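Local structure of DUF3256 domain-containing protein (Porphyromonas gingivalis W83, 2P3P) at residues A[18-23]-A[112-117]; A[29-34]-A[51-56]; A[69-72]-A[76-79]; A[95-98]-A[104-107]. The protein is of unknown function but can bind a magnesium ion and is probably membrane-associated, as a member of the DUF3256 family. One frame throughout, in Å; residues are numbered along the deposited sequence. Where two conformers were deposited one is given.

Interaction 1 (A[18-23]-A[112-117])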
loop_
_atom_site.group_PDB
_atom_site.type_symbol
_atom_site.label_atom_id
_atom_site.label_comp_id
_atom_site.label_asym_id
_atom_site.label_seq_id
_atom_site.Cartn_x
_atom_site.Cartn_y
_atom_site.Cartn_z
ATOM N N ALA A 18 20.030 5.001 -0.237
ATOM C CA ALA A 18 20.689 4.310 0.901
ATOM C C ALA A 18 19.924 3.122 1.502
ATOM O O ALA A 18 20.333 2.545 2.519
ATOM C CB ALA A 18 21.012 5.324 1.991
HETATM N N MSE A 19 18.814 2.730 0.893
HETATM C CA MSE A 19 18.038 1.578 1.375
HETATM C C MSE A 19 18.900 0.310 1.208
HETATM O O MSE A 19 19.457 0.092 0.146
HETATM C CB MSE A 19 16.755 1.468 0.553
HETATM C CG MSE A 19 15.800 0.348 0.948
HETATM SE SE MSE A 19 14.263 0.365 -0.249
HETATM C CE MSE A 19 15.241 -0.065 -1.868
ATOM N N PRO A 20 19.065 -0.495 2.274
ATOM C CA PRO A 20 19.832 -1.725 2.123
ATOM C C PRO A 20 19.123 -2.650 1.115
ATOM O O PRO A 20 17.875 -2.778 1.108
ATOM C CB PRO A 20 19.790 -2.361 3.527
ATOM C CG PRO A 20 19.507 -1.215 4.499
ATOM C CD PRO A 20 18.594 -0.276 3.663
ATOM N N GLU A 21 19.912 -3.300 0.275
ATOM C CA GLU A 21 19.360 -4.296 -0.652
ATOM C C GLU A 21 18.490 -5.349 0.073
ATOM O O GLU A 21 17.449 -5.776 -0.452
ATOM C CB GLU A 21 20.496 -4.991 -1.411
ATOM C CG GLU A 21 20.012 -5.952 -2.471
ATOM C CD GLU A 21 21.139 -6.521 -3.336
ATOM O OE1 GLU A 21 22.148 -5.834 -3.589
ATOM O OE2 GLU A 21 20.989 -7.665 -3.784
ATOM N N SER A 22 18.944 -5.801 1.244
ATOM C CA SER A 22 18.224 -6.840 2.006
ATOM C C SER A 22 16.857 -6.386 2.426
ATOM O O SER A 22 15.966 -7.186 2.485
ATOM C CB SER A 22 19.037 -7.325 3.203
ATOM O OG SER A 22 18.539 -8.561 3.745
ATOM N N VAL A 23 16.666 -5.073 2.660
ATOM C CA VAL A 23 15.338 -4.541 3.037
ATOM C C VAL A 23 14.322 -4.668 1.890
ATOM O O VAL A 23 13.131 -4.938 2.129
ATOM C CB VAL A 23 15.459 -3.053 3.548
ATOM C CG1 VAL A 23 14.112 -2.313 3.535
ATOM C CG2 VAL A 23 16.055 -3.026 4.926
ATOM N N THR A 112 13.848 6.880 8.783
ATOM C CA THR A 112 14.558 7.288 7.548
ATOM C C THR A 112 15.907 6.568 7.360
ATOM O O THR A 112 16.521 6.650 6.290
ATOM C CB THR A 112 14.704 8.805 7.454
ATOM O OG1 THR A 112 15.163 9.331 8.704
ATOM C CG2 THR A 112 13.371 9.483 7.134
ATOM N N GLU A 113 16.373 5.895 8.406
ATOM C CA GLU A 113 17.580 5.063 8.365
ATOM C C GLU A 113 17.289 3.571 8.222
ATOM O O GLU A 113 18.184 2.733 8.510
ATOM C CB GLU A 113 18.408 5.241 9.639
ATOM C CG GLU A 113 18.960 6.661 9.879
ATOM C CD GLU A 113 17.832 7.661 10.224
ATOM O OE1 GLU A 113 17.065 7.449 11.182
ATOM O OE2 GLU A 113 17.682 8.654 9.485
ATOM N N TRP A 114 16.053 3.261 7.824
ATOM C CA TRP A 114 15.551 1.906 7.491
ATOM C C TRP A 114 15.410 0.952 8.686
ATOM O O TRP A 114 15.471 -0.271 8.544
ATOM C CB TRP A 114 16.363 1.347 6.328
ATOM C CG TRP A 114 16.100 2.163 5.094
ATOM C CD1 TRP A 114 16.908 3.100 4.530
ATOM C CD2 TRP A 114 14.910 2.143 4.329
ATOM N NE1 TRP A 114 16.288 3.636 3.413
ATOM C CE2 TRP A 114 15.066 3.035 3.275
ATOM C CE3 TRP A 114 13.732 1.381 4.403
ATOM C CZ2 TRP A 114 14.065 3.238 2.309
ATOM C CZ3 TRP A 114 12.736 1.598 3.439
ATOM C CH2 TRP A 114 12.919 2.521 2.431
ATOM N N LYS A 115 15.210 1.529 9.872
ATOM C CA LYS A 115 14.946 0.740 11.073
ATOM C C LYS A 115 13.463 0.466 11.044
ATOM O O LYS A 115 12.698 1.406 10.935
ATOM C CB LYS A 115 15.335 1.532 12.336
ATOM C CG LYS A 115 15.171 0.804 13.665
ATOM C CD LYS A 115 15.463 1.779 14.842
ATOM C CE LYS A 115 15.581 1.083 16.166
ATOM N NZ LYS A 115 14.259 0.710 16.676
ATOM N N PRO A 116 13.049 -0.814 11.106
ATOM C CA PRO A 116 11.619 -1.126 11.087
ATOM C C PRO A 116 10.874 -0.694 12.354
ATOM O O PRO A 116 11.379 -0.842 13.474
ATOM C CB PRO A 116 11.583 -2.648 10.923
ATOM C CG PRO A 116 12.885 -3.111 11.374
ATOM C CD PRO A 116 13.864 -2.041 11.142
ATOM N N LEU A 117 9.689 -0.142 12.141
ATOM C CA LEU A 117 8.864 0.313 13.224
ATOM C C LEU A 117 7.647 -0.592 13.311
ATOM O O LEU A 117 7.308 -1.280 12.367
ATOM C CB LEU A 117 8.529 1.768 13.060
ATOM C CG LEU A 117 9.723 2.740 12.985
ATOM C CD1 LEU A 117 9.251 4.167 12.591
ATOM C CD2 LEU A 117 10.512 2.755 14.316
#
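A Met-aromatic contact joins Met19 to Trp114, packing the loop between helices 11-18 and 29-39 onto the loop that follows strand 104-111. Met19, a selenomethionine here, lies over one face of the indole. Its CG stands 3.6 Å from the centroid of the Trp114 six-membered ring and only 13° off the ring normal, a CH-pi contact. With CG anti to the backbone N (chi1 -178°), the chain runs across the ring; it then bends at chi3, and SE sits obliquely, 4.1 Å from the same centroid. The backbone joins in: Met19 CA comes 3.4 Å from Trp114 NE1. Pro20 CD packs 3.8 Å from Trp114 CG, and Val23 CG1 lies 3.8 Å from Trp114 CE3, so the indole meets apolar groups from its pyrrole end to its benzene end. The pyrrole nitrogen is not wasted, because NE1 donates to Cys15 O of helix 11-18. Tyr110 meets the indole edge-to-face, and Ile92 of strand 90-98 also touches it. Tryptophan suits this place because it offers a broad aromatic face to the flexible methionine chain, selenium standing in for sulfur here, together with one N-H for a helix carbonyl. The result is a Met-aromatic contact that ties a loop to an antiparallel sheet.

Interaction 2 (A[29-34]-A[51-56])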
loop_
_atom_site.group_PDB
_atom_site.type_symbol
_atom_site.label_atom_id
_atom_site.label_comp_id
_atom_site.label_asym_id
_atom_site.label_seq_id
_atom_site.Cartn_x
_atom_site.Cartn_y
_atom_site.Cartn_z
HETATM N N MSE A 29 21.775 -3.564 -5.331
HETATM C CA MSE A 29 22.147 -2.208 -4.898
HETATM C C MSE A 29 22.711 -1.430 -6.097
HETATM O O MSE A 29 22.373 -0.266 -6.339
HETATM C CB MSE A 29 23.181 -2.281 -3.768
HETATM C CG MSE A 29 23.747 -0.943 -3.341
HETATM SE SE MSE A 29 22.332 0.155 -2.541
HETATM C CE MSE A 29 22.588 -0.278 -0.681
ATOM N N GLU A 30 23.552 -2.112 -6.849
ATOM C CA GLU A 30 24.181 -1.544 -8.027
ATOM C C GLU A 30 23.186 -1.208 -9.147
ATOM O O GLU A 30 23.284 -0.149 -9.728
ATOM C CB GLU A 30 25.306 -2.474 -8.516
ATOM C CG GLU A 30 26.352 -2.752 -7.439
ATOM C CD GLU A 30 26.208 -4.129 -6.781
ATOM O OE1 GLU A 30 25.060 -4.532 -6.418
ATOM O OE2 GLU A 30 27.264 -4.790 -6.638
ATOM N N GLU A 31 22.237 -2.093 -9.444
ATOM C CA GLU A 31 21.151 -1.759 -10.355
ATOM C C GLU A 31 20.370 -0.508 -9.889
ATOM O O GLU A 31 20.053 0.382 -10.676
ATOM C CB GLU A 31 20.192 -2.958 -10.514
ATOM C CG GLU A 31 20.793 -4.100 -11.346
ATOM C CD GLU A 31 19.946 -5.335 -11.319
ATOM O OE1 GLU A 31 19.181 -5.521 -10.354
ATOM O OE2 GLU A 31 20.010 -6.102 -12.280
ATOM N N ARG A 32 20.010 -0.476 -8.609
ATOM C CA ARG A 32 19.312 0.670 -8.041
ATOM C C ARG A 32 20.094 1.981 -8.150
ATOM O O ARG A 32 19.561 3.010 -8.608
ATOM C CB ARG A 32 18.969 0.410 -6.579
ATOM C CG ARG A 32 18.208 1.547 -5.915
ATOM C CD ARG A 32 17.243 1.121 -4.802
ATOM N NE ARG A 32 17.726 -0.012 -4.009
ATOM C CZ ARG A 32 18.521 0.053 -2.947
ATOM N NH1 ARG A 32 18.990 1.222 -2.495
ATOM N NH2 ARG A 32 18.876 -1.086 -2.347
ATOM N N ASN A 33 21.347 1.957 -7.735
ATOM C CA ASN A 33 22.115 3.185 -7.738
ATOM C C ASN A 33 22.509 3.577 -9.177
ATOM O O ASN A 33 22.639 4.760 -9.470
ATOM C CB ASN A 33 23.256 3.147 -6.705
ATOM C CG ASN A 33 22.843 3.794 -5.368
ATOM O OD1 ASN A 33 22.028 3.238 -4.607
ATOM N ND2 ASN A 33 23.346 5.008 -5.128
ATOM N N ASP A 34 22.593 2.606 -10.090
ATOM C CA ASP A 34 22.791 2.909 -11.534
ATOM C C ASP A 34 21.482 3.485 -12.166
ATOM O O ASP A 34 21.533 4.442 -12.928
ATOM C CB ASP A 34 23.350 1.698 -12.338
ATOM C CG ASP A 34 24.819 1.297 -11.956
ATOM O OD1 ASP A 34 25.593 2.085 -11.351
ATOM O OD2 ASP A 34 25.230 0.158 -12.279
ATOM N N LEU A 51 13.635 -2.265 -15.885
ATOM C CA LEU A 51 14.870 -3.034 -15.817
ATOM C C LEU A 51 14.520 -4.503 -15.737
ATOM O O LEU A 51 13.501 -4.881 -15.146
ATOM C CB LEU A 51 15.673 -2.617 -14.568
ATOM C CG LEU A 51 17.033 -3.206 -14.191
ATOM C CD1 LEU A 51 18.199 -2.709 -15.093
ATOM C CD2 LEU A 51 17.276 -2.814 -12.761
ATOM N N GLU A 52 15.335 -5.337 -16.378
ATOM C CA GLU A 52 15.268 -6.780 -16.182
ATOM C C GLU A 52 16.362 -7.062 -15.173
ATOM O O GLU A 52 17.547 -6.968 -15.488
ATOM C CB GLU A 52 15.499 -7.550 -17.485
ATOM C CG GLU A 52 14.399 -7.348 -18.535
ATOM C CD GLU A 52 14.695 -8.056 -19.849
ATOM O OE1 GLU A 52 14.805 -7.363 -20.882
ATOM O OE2 GLU A 52 14.819 -9.303 -19.859
ATOM N N SER A 53 15.969 -7.358 -13.945
ATOM C CA SER A 53 16.948 -7.492 -12.873
ATOM C C SER A 53 17.770 -8.784 -12.988
ATOM O O SER A 53 17.249 -9.857 -13.308
ATOM C CB SER A 53 16.310 -7.362 -11.498
ATOM O OG SER A 53 17.275 -7.641 -10.475
ATOM N N SER A 54 19.065 -8.661 -12.716
ATOM C CA SER A 54 19.947 -9.820 -12.629
ATOM C C SER A 54 19.425 -10.804 -11.601
ATOM O O SER A 54 19.831 -11.960 -11.589
ATOM C CB SER A 54 21.355 -9.397 -12.231
ATOM O OG SER A 54 21.369 -8.816 -10.933
ATOM N N LEU A 55 18.546 -10.334 -10.717
ATOM C CA LEU A 55 18.002 -11.177 -9.656
ATOM C C LEU A 55 16.863 -12.067 -10.176
ATOM O O LEU A 55 16.456 -13.026 -9.524
ATOM C CB LEU A 55 17.523 -10.301 -8.481
ATOM C CG LEU A 55 18.677 -9.631 -7.716
ATOM C CD1 LEU A 55 18.207 -8.617 -6.714
ATOM C CD2 LEU A 55 19.527 -10.697 -6.985
ATOM N N GLY A 56 16.378 -11.737 -11.370
ATOM C CA GLY A 56 15.244 -12.384 -11.982
ATOM C C GLY A 56 14.172 -11.311 -12.044
ATOM O O GLY A 56 14.064 -10.448 -11.168
#
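The carboxylate of Glu31 is the flat group that Ser53 and Ser54 meet, and both of its oxygens bond through their syn lone pairs, each on the side facing the other oxygen. Ser53 OG donates to Glu31 OE1 at 2.9 Å. Ser54 N donates to Glu31 OE2 at 2.8 Å along a nearly straight line, 176° at the hydrogen. The two bonds together resist rotation of the carboxylate about its CG-CD bond. Glu31 OE1 also accepts from Thr28 N, just ahead of the helix, so the negative charge is shared among several donors, which would be expected to stabilise it. Glutamate has the reach for this: beyond CG the chain is extended (chi2 171°), carrying the acid from helix 29-39 to residues 51-56. Nearer the helix the contact turns apolar, where Leu51 CD2 packs 3.7 Å from Glu31 CB. Serine suits position 53 because its hydroxyl has two roles, giving its proton to Glu31 and accepting from Leu55 N, although the placement of that nitrogen is less certain. Gly56 N bonds back to Ser53 O at 2.8 Å. An acid from helix 29-39 thus holds, at the surface, a type I beta turn, probably with an ST turn at its start, where strand 47-52 ends.

Interaction 3 (A[69-72]-A[76-79])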
loop_
_atom_site.group_PDB
_atom_site.type_symbol
_atom_site.label_atom_id
_atom_site.label_comp_id
_atom_site.label_asym_id
_atom_site.label_seq_id
_atom_site.Cartn_x
_atom_site.Cartn_y
_atom_site.Cartn_z
ATOM N N ARG A 69 6.893 4.376 -6.986
ATOM C CA ARG A 69 5.955 3.280 -7.206
ATOM C C ARG A 69 6.654 2.289 -8.095
ATOM O O ARG A 69 7.105 2.641 -9.207
ATOM C CB ARG A 69 4.644 3.780 -7.833
ATOM C CG ARG A 69 3.551 2.673 -7.970
ATOM C CD ARG A 69 2.302 3.163 -8.709
ATOM N NE ARG A 69 1.568 4.296 -8.141
ATOM C CZ ARG A 69 0.690 4.235 -7.149
ATOM N NH1 ARG A 69 0.459 3.110 -6.454
ATOM N NH2 ARG A 69 0.089 5.349 -6.782
ATOM N N ILE A 70 6.801 1.085 -7.573
ATOM C CA ILE A 70 7.468 -0.006 -8.241
ATOM C C ILE A 70 6.487 -1.169 -8.542
ATOM O O ILE A 70 5.705 -1.582 -7.673
ATOM C CB ILE A 70 8.601 -0.498 -7.344
ATOM C CG1 ILE A 70 9.451 0.690 -6.857
ATOM C CG2 ILE A 70 9.463 -1.440 -8.067
ATOM C CD1 ILE A 70 10.565 0.286 -5.944
ATOM N N GLN A 71 6.516 -1.691 -9.761
ATOM C CA GLN A 71 5.783 -2.883 -10.089
ATOM C C GLN A 71 6.770 -4.016 -10.290
ATOM O O GLN A 71 7.754 -3.859 -11.014
ATOM C CB GLN A 71 4.961 -2.723 -11.371
ATOM C CG GLN A 71 4.001 -1.489 -11.328
ATOM C CD GLN A 71 2.909 -1.544 -10.241
ATOM O OE1 GLN A 71 2.425 -0.489 -9.788
ATOM N NE2 GLN A 71 2.530 -2.742 -9.819
ATOM N N THR A 72 6.501 -5.142 -9.637
ATOM C CA THR A 72 7.346 -6.330 -9.741
ATOM C C THR A 72 6.518 -7.524 -10.151
ATOM O O THR A 72 5.283 -7.544 -9.977
ATOM C CB THR A 72 7.985 -6.711 -8.392
ATOM O OG1 THR A 72 6.996 -7.280 -7.506
ATOM C CG2 THR A 72 8.682 -5.531 -7.754
ATOM N N GLY A 76 4.546 -7.957 -6.124
ATOM C CA GLY A 76 3.499 -7.037 -6.519
ATOM C C GLY A 76 4.001 -5.594 -6.523
ATOM O O GLY A 76 5.148 -5.331 -6.902
ATOM N N GLU A 77 3.111 -4.680 -6.169
ATOM C CA GLU A 77 3.409 -3.240 -6.138
ATOM C C GLU A 77 4.025 -2.824 -4.809
ATOM O O GLU A 77 3.522 -3.188 -3.756
ATOM C CB GLU A 77 2.127 -2.439 -6.315
ATOM C CG GLU A 77 2.365 -0.965 -6.241
ATOM C CD GLU A 77 1.117 -0.176 -6.479
ATOM O OE1 GLU A 77 0.305 -0.100 -5.515
ATOM O OE2 GLU A 77 0.963 0.350 -7.593
ATOM N N VAL A 78 5.073 -2.004 -4.877
ATOM C CA VAL A 78 5.651 -1.322 -3.718
ATOM C C VAL A 78 5.547 0.170 -3.949
ATOM O O VAL A 78 6.065 0.693 -4.956
ATOM C CB VAL A 78 7.148 -1.722 -3.546
ATOM C CG1 VAL A 78 7.882 -0.846 -2.425
ATOM C CG2 VAL A 78 7.309 -3.185 -3.352
ATOM N N PHE A 79 4.875 0.851 -3.013
ATOM C CA PHE A 79 4.659 2.279 -3.109
ATOM C C PHE A 79 5.203 2.870 -1.815
ATOM O O PHE A 79 4.868 2.405 -0.748
ATOM C CB PHE A 79 3.189 2.587 -3.280
ATOM C CG PHE A 79 2.902 4.034 -3.413
ATOM C CD1 PHE A 79 3.049 4.662 -4.657
ATOM C CD2 PHE A 79 2.505 4.784 -2.318
ATOM C CE1 PHE A 79 2.775 6.049 -4.809
ATOM C CE2 PHE A 79 2.233 6.162 -2.466
ATOM C CZ PHE A 79 2.388 6.787 -3.698
#
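Gly76 O is gripped twice by Thr72, at the turn end of the antiparallel beta hairpin formed by strands 67-72 and 77-84. Thr72 OG1 donates to Gly76 O at 2.8 Å, in the carbonyl plane and on a lone pair, whereas Thr72 N reaches the same oxygen at 3.1 Å from above that plane. With its OG1 between the backbone N and the carbonyl carbon (chi1 73°), threonine can bring a hydroxyl and an amide to one acceptor. Glycine suits position 76 because its backbone angles would press a beta carbon against the preceding carbonyl oxygen. Further along, Ile70 and Val78 form a hydrogen-bonded pair, with Ile70 N to Val78 O at 2.7 Å and Val78 N to Ile70 O at 2.9 Å. Their branched side chains share one face of the sheet and touch at CB; Val59 and Phe61 continue the apolar packing beside Ile70, and Val94 beside Val78. The other face carries Arg69, Gln71, Glu77 and Phe79. Arg69 NH1 makes a salt bridge to Glu77 OE2 at 3.0 Å, though its hydrogen bond is bent and weak, while NH2 pairs with Glu161. Arginine suits this spot because its flat group can meet an acid at the edge while an aromatic covers a face. Phe79 CD1 lies 3.4 Å above the guanidinium plane, over its centre, with the ring plane turned 28° from it.

Interaction 4 (A[95-98]-A[104-107])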
loop_
_atom_site.group_PDB
_atom_site.type_symbol
_atom_site.label_atom_id
_atom_site.label_comp_id
_atom_site.label_asym_id
_atom_site.label_seq_id
_atom_site.Cartn_x
_atom_site.Cartn_y
_atom_site.Cartn_z
ATOM N N VAL A 95 3.839 0.717 1.145
ATOM C CA VAL A 95 2.627 -0.063 0.982
ATOM C C VAL A 95 2.928 -1.067 -0.122
ATOM O O VAL A 95 3.256 -0.690 -1.259
ATOM C CB VAL A 95 1.378 0.814 0.601
ATOM C CG1 VAL A 95 0.122 -0.055 0.494
ATOM C CG2 VAL A 95 1.154 1.934 1.575
ATOM N N THR A 96 2.818 -2.337 0.222
ATOM C CA THR A 96 3.187 -3.412 -0.702
ATOM C C THR A 96 1.942 -4.238 -0.940
ATOM O O THR A 96 1.344 -4.770 0.027
ATOM C CB THR A 96 4.318 -4.295 -0.170
ATOM O OG1 THR A 96 5.467 -3.510 0.165
ATOM C CG2 THR A 96 4.712 -5.356 -1.238
ATOM N N THR A 97 1.550 -4.354 -2.206
ATOM C CA THR A 97 0.275 -4.906 -2.584
ATOM C C THR A 97 0.436 -6.017 -3.605
ATOM O O THR A 97 0.878 -5.779 -4.758
ATOM C CB THR A 97 -0.677 -3.818 -3.194
ATOM O OG1 THR A 97 -0.819 -2.699 -2.321
ATOM C CG2 THR A 97 -2.038 -4.429 -3.481
ATOM N N VAL A 98 0.080 -7.238 -3.208
ATOM C CA VAL A 98 0.002 -8.337 -4.200
ATOM C C VAL A 98 -1.269 -8.072 -5.038
ATOM O O VAL A 98 -2.283 -7.616 -4.507
ATOM C CB VAL A 98 -0.004 -9.724 -3.528
ATOM C CG1 VAL A 98 1.196 -9.873 -2.640
ATOM C CG2 VAL A 98 -1.257 -9.903 -2.724
ATOM N N ASP A 104 -4.305 -7.329 -2.101
ATOM C CA ASP A 104 -4.169 -7.322 -0.646
ATOM C C ASP A 104 -2.860 -6.632 -0.304
ATOM O O ASP A 104 -1.802 -6.960 -0.870
ATOM C CB ASP A 104 -4.260 -8.763 -0.118
ATOM C CG ASP A 104 -4.407 -8.840 1.393
ATOM O OD1 ASP A 104 -5.196 -8.040 1.977
ATOM O OD2 ASP A 104 -3.754 -9.752 2.013
ATOM N N SER A 105 -2.941 -5.648 0.590
ATOM C CA SER A 105 -1.844 -4.768 0.903
ATOM C C SER A 105 -1.286 -5.033 2.307
ATOM O O SER A 105 -2.027 -5.399 3.208
ATOM C CB SER A 105 -2.326 -3.309 0.834
ATOM O OG SER A 105 -2.723 -2.951 -0.484
ATOM N N ARG A 106 0.015 -4.730 2.467
ATOM C CA ARG A 106 0.674 -4.619 3.769
ATOM C C ARG A 106 1.202 -3.195 3.838
ATOM O O ARG A 106 1.691 -2.679 2.839
ATOM C CB ARG A 106 1.843 -5.594 3.875
ATOM C CG ARG A 106 1.446 -7.054 3.769
ATOM C CD ARG A 106 2.648 -8.055 3.925
ATOM N NE ARG A 106 3.738 -7.655 3.053
ATOM C CZ ARG A 106 4.699 -6.818 3.437
ATOM N NH1 ARG A 106 4.682 -6.354 4.683
ATOM N NH2 ARG A 106 5.620 -6.395 2.567
ATOM N N ILE A 107 1.040 -2.549 4.968
ATOM C CA ILE A 107 1.650 -1.241 5.217
ATOM C C ILE A 107 2.786 -1.462 6.243
ATOM O O ILE A 107 2.560 -1.999 7.358
ATOM C CB ILE A 107 0.650 -0.212 5.769
ATOM C CG1 ILE A 107 -0.612 -0.122 4.929
ATOM C CG2 ILE A 107 1.304 1.183 5.824
ATOM C CD1 ILE A 107 -1.629 0.823 5.515
HETATM O O HOH W 1 2.205 -7.534 0.371
#
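Thr97 and Ser105 meet through their hydroxyls, Ser105 OG donating to Thr97 OG1 at 2.7 Å across a non-hydrogen-bonded pair. Ser105 OG also bonds with Val157 N, so this small polar residue links three strands. Both oxygens lie anti to their own carbonyl carbons (chi1 -54° in Thr97, -64° in Ser105), which turns them towards each other. On the same face Val95 CG2 packs 4.3 Å from Ile107 CG1. The opposite face carries Thr96 beside Arg106, the two side chains pointing the same way, with Arg106 NH2 3.7 Å from Thr96 CB. Arginine's length lets the chain rise off its strand, bend at chi3 (-50°) and bring its end beside Thr96, where NH1 makes a salt bridge to Asp108. A water donates to Thr96 O at 2.9 Å and accepts a weak bond from Arg106 NE, so that carbonyl serves both the water and Arg106 N, 2.8 Å away. Thr96 N returns a bond to Arg106 O at 2.9 Å, and Val98 with Asp104 forms the next hydrogen-bonded pair. These backbone bonds set the register that brings the side chains together. The antiparallel hairpin of strands 90-98 and 104-111 lies with strand 77-84 alongside 90-98, while strand 155-159 of the smaller sheet packs against the Val95, Thr97 and Ser105 face.

How the interactions relate
Interactions 3 and 4 are successive hairpins of one antiparallel sheet, joined directly where Phe79 O and Glu77 O bond to Val95 N and Thr97 N. Both combine backbone pairing with polar side-chain contacts, partly buried near the middle of the fold. Interactions 1 and 2 lie further out and attach loop and helix to that sheet by side chains: the first by apolar packing round a buried indole, the second by a carboxylate at the surface. They also touch each other, since Met19 O and Arg32 NH2, and Glu21 OE1 and Met29 N, probably hydrogen-bond. Interactions 2 and 4 are the most distant pair, their centres about 22 Å apart.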